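Local coordinates for mitochondrial association factor 1 (Toxoplasma gondii, PDB 6BXS), which belongs to a parasite protein family encoded by a locus required for manipulating host mitochondria and has a macro-domain-like fold, at residues V208-G220 with R251-A264. Numbering follows the deposited sequence.
With SO4 (sulfate ion), chain D.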
loop_
_atom_site.group_PDB
_atom_site.type_symbol
_atom_site.label_atom_id
_atom_site.label_comp_id
_atom_site.label_asym_id
_atom_site.label_seq_id
_atom_site.Cartn_x
_atom_site.Cartn_y
_atom_site.Cartn_z
ATOM N N VAL A 208 -2.369 5.518 -19.814
ATOM C CA VAL A 208 -1.559 4.437 -20.365
ATOM C C VAL A 208 -1.423 3.284 -19.379
ATOM O O VAL A 208 -1.523 2.116 -19.757
ATOM C CB VAL A 208 -0.148 4.929 -20.742
ATOM C CG1 VAL A 208 0.609 3.844 -21.502
ATOM C CG2 VAL A 208 -0.228 6.205 -21.569
ATOM N N LYS A 209 -1.187 3.625 -18.117
ATOM C CA LYS A 209 -0.921 2.630 -17.087
ATOM C C LYS A 209 -1.765 2.884 -15.844
ATOM O O LYS A 209 -1.240 3.219 -14.783
ATOM C CB LYS A 209 0.565 2.628 -16.738
ATOM C CG LYS A 209 1.438 2.209 -17.907
ATOM C CD LYS A 209 2.812 1.750 -17.467
ATOM C CE LYS A 209 3.544 1.065 -18.613
ATOM N NZ LYS A 209 2.875 -0.204 -19.024
ATOM N N PRO A 210 -3.086 2.713 -15.976
ATOM C CA PRO A 210 -4.009 2.916 -14.857
ATOM C C PRO A 210 -3.888 1.835 -13.795
ATOM O O PRO A 210 -3.525 0.699 -14.106
ATOM C CB PRO A 210 -5.383 2.860 -15.526
ATOM C CG PRO A 210 -5.179 1.993 -16.712
ATOM C CD PRO A 210 -3.791 2.291 -17.198
ATOM N N VAL A 211 -4.188 2.194 -12.553
ATOM C CA VAL A 211 -4.314 1.212 -11.487
ATOM C C VAL A 211 -5.764 0.752 -11.444
ATOM O O VAL A 211 -6.658 1.522 -11.092
ATOM C CB VAL A 211 -3.904 1.781 -10.124
ATOM C CG1 VAL A 211 -4.000 0.705 -9.049
ATOM C CG2 VAL A 211 -2.492 2.349 -10.190
ATOM N N GLU A 212 -5.990 -0.505 -11.807
ATOM C CA GLU A 212 -7.340 -1.042 -11.921
ATOM C C GLU A 212 -7.731 -1.792 -10.652
ATOM O O GLU A 212 -8.911 -2.031 -10.398
ATOM C CB GLU A 212 -7.436 -1.951 -13.146
ATOM C CG GLU A 212 -6.816 -1.324 -14.391
ATOM C CD GLU A 212 -6.979 -2.170 -15.636
ATOM O OE1 GLU A 212 -7.534 -1.660 -16.634
ATOM O OE2 GLU A 212 -6.538 -3.337 -15.629
ATOM N N ALA A 213 -6.733 -2.151 -9.853
ATOM C CA ALA A 213 -6.975 -2.771 -8.559
ATOM C C ALA A 213 -5.790 -2.518 -7.640
ATOM O O ALA A 213 -4.674 -2.293 -8.112
ATOM C CB ALA A 213 -7.217 -4.259 -8.719
ATOM N N ILE A 214 -6.038 -2.536 -6.333
ATOM C CA ILE A 214 -4.960 -2.455 -5.357
ATOM C C ILE A 214 -4.990 -3.655 -4.415
ATOM O O ILE A 214 -6.037 -4.012 -3.871
ATOM C CB ILE A 214 -5.017 -1.146 -4.536
ATOM C CG1 ILE A 214 -6.436 -0.870 -4.037
ATOM C CG2 ILE A 214 -4.521 0.018 -5.383
ATOM C CD1 ILE A 214 -6.523 0.318 -3.092
ATOM N N ARG A 215 -3.826 -4.275 -4.248
ATOM C CA ARG A 215 -3.666 -5.428 -3.371
ATOM C C ARG A 215 -3.046 -4.985 -2.051
ATOM O O ARG A 215 -1.892 -4.554 -2.012
ATOM C CB ARG A 215 -2.802 -6.493 -4.051
ATOM C CG ARG A 215 -2.587 -7.757 -3.236
ATOM C CD ARG A 215 -1.996 -8.866 -4.099
ATOM N NE ARG A 215 -2.894 -9.247 -5.188
ATOM C CZ ARG A 215 -2.613 -10.159 -6.115
ATOM N NH1 ARG A 215 -1.450 -10.798 -6.100
ATOM N NH2 ARG A 215 -3.498 -10.432 -7.064
ATOM N N LEU A 216 -3.821 -5.097 -0.976
ATOM C CA LEU A 216 -3.444 -4.546 0.323
ATOM C C LEU A 216 -3.077 -5.621 1.341
ATOM O O LEU A 216 -3.705 -6.679 1.379
ATOM C CB LEU A 216 -4.593 -3.709 0.890
ATOM C CG LEU A 216 -5.072 -2.531 0.045
ATOM C CD1 LEU A 216 -6.435 -2.054 0.511
ATOM C CD2 LEU A 216 -4.063 -1.409 0.116
ATOM N N PRO A 217 -2.059 -5.354 2.174
ATOM C CA PRO A 217 -1.884 -6.161 3.381
ATOM C C PRO A 217 -2.757 -5.606 4.499
ATOM O O PRO A 217 -3.403 -4.577 4.294
ATOM C CB PRO A 217 -0.401 -5.990 3.700
ATOM C CG PRO A 217 -0.112 -4.601 3.247
ATOM C CD PRO A 217 -0.960 -4.382 2.013
ATOM N N LEU A 218 -2.787 -6.264 5.652
ATOM C CA LEU A 218 -3.381 -5.657 6.834
ATOM C C LEU A 218 -2.353 -4.714 7.444
ATOM O O LEU A 218 -1.452 -5.143 8.166
ATOM C CB LEU A 218 -3.819 -6.711 7.847
ATOM C CG LEU A 218 -4.440 -6.146 9.129
ATOM C CD1 LEU A 218 -5.825 -5.569 8.858
ATOM C CD2 LEU A 218 -4.492 -7.210 10.212
ATOM N N LEU A 219 -2.485 -3.428 7.137
ATOM C CA LEU A 219 -1.521 -2.430 7.575
ATOM C C LEU A 219 -1.470 -2.329 9.095
ATOM O O LEU A 219 -2.489 -2.460 9.772
ATOM C CB LEU A 219 -1.859 -1.070 6.963
ATOM C CG LEU A 219 -1.661 -0.993 5.449
ATOM C CD1 LEU A 219 -2.422 0.184 4.865
ATOM C CD2 LEU A 219 -0.183 -0.892 5.110
ATOM N N GLY A 220 -0.272 -2.107 9.624
ATOM C CA GLY A 220 -0.077 -1.985 11.057
ATOM C C GLY A 220 0.137 -3.324 11.739
ATOM O O GLY A 220 0.417 -3.373 12.937
ATOM N N ARG A 251 -13.258 3.479 -8.874
ATOM C CA ARG A 251 -13.491 2.312 -9.717
ATOM C C ARG A 251 -12.514 1.200 -9.362
ATOM O O ARG A 251 -12.731 0.039 -9.713
ATOM C CB ARG A 251 -13.342 2.673 -11.195
ATOM C CG ARG A 251 -14.310 3.740 -11.685
ATOM C CD ARG A 251 -13.833 4.378 -12.984
ATOM N NE ARG A 251 -12.478 4.912 -12.859
ATOM C CZ ARG A 251 -11.832 5.568 -13.818
ATOM N NH1 ARG A 251 -10.601 6.007 -13.598
ATOM N NH2 ARG A 251 -12.410 5.788 -14.994
ATOM N N VAL A 252 -11.436 1.563 -8.671
ATOM C CA VAL A 252 -10.378 0.615 -8.348
ATOM C C VAL A 252 -10.924 -0.518 -7.482
ATOM O O VAL A 252 -11.706 -0.294 -6.559
ATOM C CB VAL A 252 -9.184 1.308 -7.629
ATOM C CG1 VAL A 252 -9.506 1.623 -6.170
ATOM C CG2 VAL A 252 -7.933 0.445 -7.714
ATOM N N GLU A 253 -10.509 -1.738 -7.808
ATOM C CA GLU A 253 -10.927 -2.933 -7.085
ATOM C C GLU A 253 -10.032 -3.166 -5.870
ATOM O O GLU A 253 -8.810 -3.044 -5.961
ATOM C CB GLU A 253 -10.892 -4.144 -8.025
ATOM C CG GLU A 253 -11.003 -5.505 -7.349
ATOM C CD GLU A 253 -10.947 -6.651 -8.345
ATOM O OE1 GLU A 253 -11.817 -6.711 -9.240
ATOM O OE2 GLU A 253 -10.026 -7.488 -8.240
ATOM N N LEU A 254 -10.644 -3.498 -4.736
ATOM C CA LEU A 254 -9.901 -3.769 -3.509
ATOM C C LEU A 254 -9.626 -5.261 -3.337
ATOM O O LEU A 254 -10.535 -6.088 -3.439
ATOM C CB LEU A 254 -10.665 -3.247 -2.289
ATOM C CG LEU A 254 -10.822 -1.732 -2.145
ATOM C CD1 LEU A 254 -11.647 -1.411 -0.909
ATOM C CD2 LEU A 254 -9.472 -1.047 -2.070
ATOM N N GLN A 255 -8.364 -5.587 -3.079
ATOM C CA GLN A 255 -7.956 -6.945 -2.745
ATOM C C GLN A 255 -7.158 -6.922 -1.449
ATOM O O GLN A 255 -6.305 -6.054 -1.260
ATOM C CB GLN A 255 -7.114 -7.561 -3.862
ATOM C CG GLN A 255 -7.731 -7.482 -5.242
ATOM C CD GLN A 255 -6.826 -8.069 -6.307
ATOM O OE1 GLN A 255 -5.708 -8.501 -6.021
ATOM N NE2 GLN A 255 -7.305 -8.090 -7.544
ATOM N N PHE A 256 -7.438 -7.871 -0.561
ATOM C CA PHE A 256 -6.704 -7.995 0.693
ATOM C C PHE A 256 -5.904 -9.289 0.739
ATOM O O PHE A 256 -6.438 -10.374 0.504
ATOM C CB PHE A 256 -7.656 -7.922 1.885
ATOM C CG PHE A 256 -8.145 -6.535 2.178
ATOM C CD1 PHE A 256 -7.385 -5.671 2.948
ATOM C CD2 PHE A 256 -9.358 -6.091 1.682
ATOM C CE1 PHE A 256 -7.827 -4.390 3.217
ATOM C CE2 PHE A 256 -9.805 -4.812 1.950
ATOM C CZ PHE A 256 -9.038 -3.961 2.719
ATOM N N MET A 257 -4.619 -9.159 1.046
ATOM C CA MET A 257 -3.729 -10.305 1.161
ATOM C C MET A 257 -4.063 -11.097 2.418
ATOM O O MET A 257 -4.816 -10.626 3.272
ATOM C CB MET A 257 -2.272 -9.846 1.188
ATOM C CG MET A 257 -1.875 -9.020 -0.026
ATOM S SD MET A 257 -0.283 -8.202 0.162
ATOM C CE MET A 257 0.811 -9.615 0.288
ATOM N N TYR A 258 -3.492 -12.291 2.534
ATOM C CA TYR A 258 -3.860 -13.202 3.609
ATOM C C TYR A 258 -2.907 -13.145 4.795
ATOM O O TYR A 258 -1.692 -13.053 4.631
ATOM C CB TYR A 258 -3.915 -14.637 3.090
ATOM C CG TYR A 258 -4.319 -15.640 4.148
ATOM C CD1 TYR A 258 -5.657 -15.860 4.449
ATOM C CD2 TYR A 258 -3.362 -16.358 4.854
ATOM C CE1 TYR A 258 -6.031 -16.773 5.419
ATOM C CE2 TYR A 258 -3.726 -17.272 5.826
ATOM C CZ TYR A 258 -5.061 -17.475 6.104
ATOM O OH TYR A 258 -5.429 -18.385 7.069
ATOM N N GLU A 259 -3.485 -13.189 5.991
ATOM C CA GLU A 259 -2.741 -13.488 7.205
ATOM C C GLU A 259 -3.607 -14.416 8.061
ATOM O O GLU A 259 -4.836 -14.308 8.037
ATOM C CB GLU A 259 -2.353 -12.207 7.954
ATOM C CG GLU A 259 -3.475 -11.193 8.153
ATOM C CD GLU A 259 -4.334 -11.471 9.372
ATOM O OE1 GLU A 259 -3.854 -12.130 10.320
ATOM O OE2 GLU A 259 -5.496 -11.017 9.382
ATOM N N PRO A 260 -2.971 -15.346 8.799
ATOM C CA PRO A 260 -3.672 -16.466 9.447
ATOM C C PRO A 260 -4.936 -16.125 10.250
ATOM O O PRO A 260 -5.824 -16.974 10.322
ATOM C CB PRO A 260 -2.600 -17.038 10.378
ATOM C CG PRO A 260 -1.329 -16.762 9.676
ATOM C CD PRO A 260 -1.512 -15.427 9.013
ATOM N N SER A 261 -5.025 -14.932 10.834
ATOM C CA SER A 261 -6.175 -14.587 11.675
ATOM C C SER A 261 -7.351 -14.012 10.880
ATOM O O SER A 261 -8.411 -13.739 11.448
ATOM C CB SER A 261 -5.763 -13.588 12.761
ATOM O OG SER A 261 -5.521 -12.303 12.216
ATOM N N ASP A 262 -7.157 -13.830 9.575
ATOM C CA ASP A 262 -8.205 -13.332 8.682
ATOM C C ASP A 262 -8.833 -12.041 9.219
ATOM O O ASP A 262 -10.027 -11.790 9.049
ATOM C CB ASP A 262 -9.275 -14.417 8.478
ATOM C CG ASP A 262 -9.355 -14.909 7.037
ATOM O OD1 ASP A 262 -8.932 -14.179 6.116
ATOM O OD2 ASP A 262 -9.855 -16.035 6.825
ATOM N N THR A 263 -8.005 -11.215 9.847
ATOM C CA THR A 263 -8.480 -10.036 10.559
ATOM C C THR A 263 -9.061 -8.976 9.624
ATOM O O THR A 263 -10.026 -8.300 9.979
ATOM C CB THR A 263 -7.341 -9.422 11.396
ATOM O OG1 THR A 263 -7.038 -10.300 12.486
ATOM C CG2 THR A 263 -7.721 -8.059 11.958
ATOM N N ALA A 264 -8.478 -8.828 8.436
ATOM C CA ALA A 264 -8.981 -7.860 7.466
ATOM C C ALA A 264 -10.425 -8.186 7.099
ATOM O O ALA A 264 -11.289 -7.310 7.080
ATOM C CB ALA A 264 -8.108 -7.842 6.221
HETATM S S SO4 D . -10.428 5.461 -9.622
HETATM O O1 SO4 D . -10.114 6.133 -8.364
HETATM O O2 SO4 D . -9.643 6.054 -10.699
HETATM O O3 SO4 D . -10.111 4.042 -9.509
HETATM O O4 SO4 D . -11.851 5.620 -9.911
#
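Strands 213-216 and 253-256 pair in parallel inside the mixed sheet of the macro domain, A213 facing E253 and L216 facing F256, as the two strands of a beta-alpha-beta unit. Five backbone hydrogen bonds join them, from E253 N to E212 O (3.1 Å) through to M257 N to L216 O (2.7 Å).

On one face, R215 grips OE1 of the extended Q255 side-on, with OE1 in the guanidinium plane: NE donates at 3.0 Å and NH2 at 3.1 Å. An amide suits this place because its other end can donate, and Q255 NE2 reaches E253 OE2 at 2.9 Å, which fixes the flip of the amide. The salt bridge to D38 would offset the buried charge of R215, while P35 O takes NH1. Unbranched and flexible, M257 lays CG across R215 CG at 3.5 Å.

On the other, buried face, branched and ring side chains fill the space without polar groups. I214 CG1 sits between backbone N and carbonyl carbon (chi1 47°), putting CD1 tightly on L254 CD2 (3.4 Å); L216 CD1 meets the F256 ring obliquely. Beyond the strands, L218 CD2 rests on T263 CG2 (3.8 Å).

Helix 230-248, the crossover connection, covers L254 and F256, while strands 19-24 and 45-50 flank the pair.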